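Local coordinates for response regulator receiver protein (Paraburkholderia phymatum, PDB 5TE9) that probably acts as a phosphorylation-switched receiver in two-component signalling, taking a phosphoryl group from a partner histidine kinase onto an aspartate, at residues A[74-79]-A[101-106]. Numbering follows the deposited sequence.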
ATOM      1  N   ILE A  74      -0.393   4.328  16.365  1.00 38.24           N
ATOM      2  CA  ILE A  74       0.106   3.505  17.457  1.00 33.45           C
ATOM      3  C   ILE A  74      -0.585   2.157  17.369  1.00 35.21           C
ATOM      4  O   ILE A  74      -1.817   2.097  17.327  1.00 43.15           O
ATOM      5  CB  ILE A  74      -0.166   4.145  18.837  1.00 39.93           C
ATOM      6  CG1 ILE A  74       0.499   5.521  18.954  1.00 36.69           C
ATOM      7  CG2 ILE A  74       0.312   3.209  19.951  1.00 37.03           C
ATOM      8  CD1 ILE A  74       0.075   6.298  20.181  1.00 39.26           C
ATOM      9  N   ILE A  75       0.199   1.082  17.366  1.00 33.22           N
ATOM     10  CA  ILE A  75      -0.313  -0.286  17.378  1.00 33.30           C
ATOM     11  C   ILE A  75       0.116  -0.919  18.694  1.00 41.45           C
ATOM     12  O   ILE A  75       1.318  -1.057  18.952  1.00 47.43           O
ATOM     13  CB  ILE A  75       0.214  -1.095  16.181  1.00 35.00           C
ATOM     14  CG1 ILE A  75      -0.136  -0.398  14.847  1.00 34.87           C
ATOM     15  CG2 ILE A  75      -0.283  -2.527  16.232  1.00 37.75           C
ATOM     16  CD1 ILE A  75       0.415  -1.094  13.617  1.00 37.97           C
ATOM     17  N   LEU A  76      -0.857  -1.349  19.498  1.00 37.00           N
ATOM     18  CA  LEU A  76      -0.667  -1.562  20.927  1.00 39.52           C
ATOM     19  C   LEU A  76      -1.140  -2.953  21.319  1.00 42.49           C
ATOM     20  O   LEU A  76      -2.331  -3.268  21.224  1.00 45.82           O
ATOM     21  CB  LEU A  76      -1.408  -0.488  21.738  1.00 44.68           C
ATOM     22  CG  LEU A  76      -1.363  -0.586  23.270  1.00 47.55           C
ATOM     23  CD1 LEU A  76       0.066  -0.565  23.792  1.00 44.77           C
ATOM     24  CD2 LEU A  76      -2.152   0.539  23.900  1.00 45.49           C
ATOM     25  N   ASP A  77      -0.206  -3.779  21.766  1.00 42.64           N
ATOM     26  CA  ASP A  77      -0.534  -5.015  22.446  1.00 45.49           C
ATOM     27  C   ASP A  77      -0.978  -4.691  23.868  1.00 61.69           C
ATOM     28  O   ASP A  77      -0.681  -3.625  24.412  1.00 61.31           O
ATOM     29  CB  ASP A  77       0.682  -5.942  22.439  1.00 54.49           C
ATOM     30  CG  ASP A  77       0.364  -7.366  22.864  1.00 60.45           C
ATOM     31  OD1 ASP A  77      -0.367  -7.575  23.841  1.00 66.58           O
ATOM     32  OD2 ASP A  77       0.875  -8.293  22.215  1.00 64.10           O
ATOM     33  N   LEU A  78      -1.728  -5.614  24.461  1.00 69.44           N
ATOM     34  CA  LEU A  78      -2.147  -5.476  25.847  1.00 78.39           C
ATOM     35  C   LEU A  78      -1.219  -6.203  26.814  1.00 80.94           C
ATOM     36  O   LEU A  78      -1.023  -5.739  27.943  1.00 79.86           O
ATOM     37  CB  LEU A  78      -3.573  -6.002  25.998  1.00 88.03           C
ATOM     38  CG  LEU A  78      -4.590  -5.403  25.028  1.00 86.51           C
ATOM     39  CD1 LEU A  78      -5.879  -6.224  25.050  1.00 90.82           C
ATOM     40  CD2 LEU A  78      -4.865  -3.948  25.394  1.00 84.71           C
ATOM     41  N   ASN A  79      -0.645  -7.331  26.391  1.00 85.20           N
ATOM     42  CA  ASN A  79       0.352  -8.066  27.165  1.00 89.58           C
ATOM     43  C   ASN A  79       1.699  -7.355  27.131  1.00 86.43           C
ATOM     44  O   ASN A  79       2.546  -7.681  26.294  1.00 93.09           O
ATOM     45  CB  ASN A  79       0.506  -9.494  26.616  1.00 88.56           C
ATOM     46  CG  ASN A  79       1.412 -10.384  27.484  1.00 86.75           C
ATOM     47  OD1 ASN A  79       2.286  -9.909  28.211  1.00 87.98           O
ATOM     48  ND2 ASN A  79       1.197 -11.692  27.395  1.00 82.09           N
ATOM     49  N   ILE A 101      -4.035  10.624  18.697  1.00 55.65           N
ATOM     50  CA  ILE A 101      -3.280   9.712  17.838  1.00 49.00           C
ATOM     51  C   ILE A 101      -4.066   8.415  17.659  1.00 48.22           C
ATOM     52  O   ILE A 101      -4.523   7.830  18.657  1.00 48.45           O
ATOM     53  CB  ILE A 101      -1.905   9.426  18.429  1.00 48.04           C
ATOM     54  CG1 ILE A 101      -1.096  10.707  18.581  1.00 51.90           C
ATOM     55  CG2 ILE A 101      -1.150   8.432  17.554  1.00 48.36           C
ATOM     56  CD1 ILE A 101       0.190  10.477  19.342  1.00 52.99           C
ATOM     57  N   PRO A 102      -4.188   7.914  16.432  1.00 47.87           N
ATOM     58  CA  PRO A 102      -4.926   6.664  16.203  1.00 42.14           C
ATOM     59  C   PRO A 102      -4.253   5.470  16.856  1.00 41.90           C
ATOM     60  O   PRO A 102      -3.040   5.283  16.746  1.00 46.19           O
ATOM     61  CB  PRO A 102      -4.935   6.541  14.678  1.00 41.25           C
ATOM     62  CG  PRO A 102      -4.846   7.961  14.205  1.00 44.41           C
ATOM     63  CD  PRO A 102      -3.946   8.648  15.175  1.00 45.18           C
ATOM     64  N   VAL A 103      -5.062   4.646  17.520  1.00 38.54           N
ATOM     65  CA  VAL A 103      -4.596   3.484  18.267  1.00 43.31           C
ATOM     66  C   VAL A 103      -5.324   2.254  17.750  1.00 45.75           C
ATOM     67  O   VAL A 103      -6.561   2.240  17.662  1.00 47.82           O
ATOM     68  CB  VAL A 103      -4.827   3.638  19.784  1.00 38.65           C
ATOM     69  CG1 VAL A 103      -4.174   2.482  20.563  1.00 37.54           C
ATOM     70  CG2 VAL A 103      -4.319   4.970  20.270  1.00 44.67           C
ATOM     71  N   VAL A 104      -4.554   1.230  17.403  1.00 42.45           N
ATOM     72  CA  VAL A 104      -5.068  -0.092  17.085  1.00 39.58           C
ATOM     73  C   VAL A 104      -4.614  -1.023  18.197  1.00 40.76           C
ATOM     74  O   VAL A 104      -3.424  -1.063  18.524  1.00 43.08           O
ATOM     75  CB  VAL A 104      -4.560  -0.572  15.717  1.00 40.14           C
ATOM     76  CG1 VAL A 104      -4.737  -2.072  15.577  1.00 40.41           C
ATOM     77  CG2 VAL A 104      -5.266   0.174  14.602  1.00 45.52           C
ATOM     78  N   VAL A 105      -5.553  -1.751  18.786  1.00 38.38           N
ATOM     79  CA  VAL A 105      -5.259  -2.682  19.870  1.00 34.65           C
ATOM     80  C   VAL A 105      -5.122  -4.073  19.280  1.00 36.95           C
ATOM     81  O   VAL A 105      -5.965  -4.504  18.487  1.00 53.87           O
ATOM     82  CB  VAL A 105      -6.358  -2.649  20.946  1.00 42.33           C
ATOM     83  CG1 VAL A 105      -6.144  -3.763  21.971  1.00 40.00           C
ATOM     84  CG2 VAL A 105      -6.400  -1.286  21.618  1.00 39.22           C
ATOM     85  N   LEU A 106      -4.056  -4.765  19.647  1.00 38.28           N
ATOM     86  CA  LEU A 106      -3.838  -6.118  19.178  1.00 39.53           C
ATOM     87  C   LEU A 106      -4.594  -7.098  20.054  1.00 44.18           C
ATOM     88  O   LEU A 106      -4.486  -7.057  21.282  1.00 49.26           O
ATOM     89  CB  LEU A 106      -2.354  -6.450  19.204  1.00 42.61           C
ATOM     90  CG  LEU A 106      -1.503  -5.561  18.322  1.00 40.37           C
ATOM     91  CD1 LEU A 106      -0.064  -6.059  18.321  1.00 37.66           C
ATOM     92  CD2 LEU A 106      -2.110  -5.595  16.939  1.00 39.03           C
TER
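Ile75 has CG1 beside its backbone N (chi1 -56°), which puts CG2 anti to that N, and Leu106 sets CG beside its own N (chi1 -61°); these torsions bring the two branches together. Ile75 CG2 lies 3.6 Å from Leu106 CD2, and the side chains pass at a slant. Leu106 also spreads CB and CD1 beside Asp77. At the start of the pair, Ile74 and Ile101 meet nearly at right angles. CG2 of Ile101 touches both CG1 and CD1 of Ile74, each at 3.6 Å. At the other end, Leu78 crosses Val105 at about a right angle, with Leu78 CD2 3.7 Å from Val105 CG1. Leu78 is poorly ordered, so this last contact is less certain.

The backbones run parallel and pair Ile74 with Val103, Ile75 with Val104 and Leu76 with Val105. Four hydrogen bonds join them. Ile74 N gives to Pro102 O, and Val104 N to Ile74 O. Leu76 N gives to Val104 O at 2.8 Å. The fourth, Leu106 N to Leu76 O, is also 2.8 Å. Ile74, Leu76, Val103 and Val105 share one sheet face, where helix 85-94 covers Ile74 and Val103. Ile75 and Val104 point to the opposite face.

Asp77 OD1 accepts from Asn79 N at 2.6 Å, forming an Asx turn. Its OD2 makes a salt bridge to Lys129 NZ and lies close to Glu24 OE2, a like charge. Asp77 is the predicted phosphorylation site and is unmodified here. Strands 71-76 and 103-107, linked through helix 85-94, form a beta-alpha-beta unit at the centre of the CheY-like receiver fold, with the predicted phospho-acceptor Asp77 directly after Leu76 in the chain.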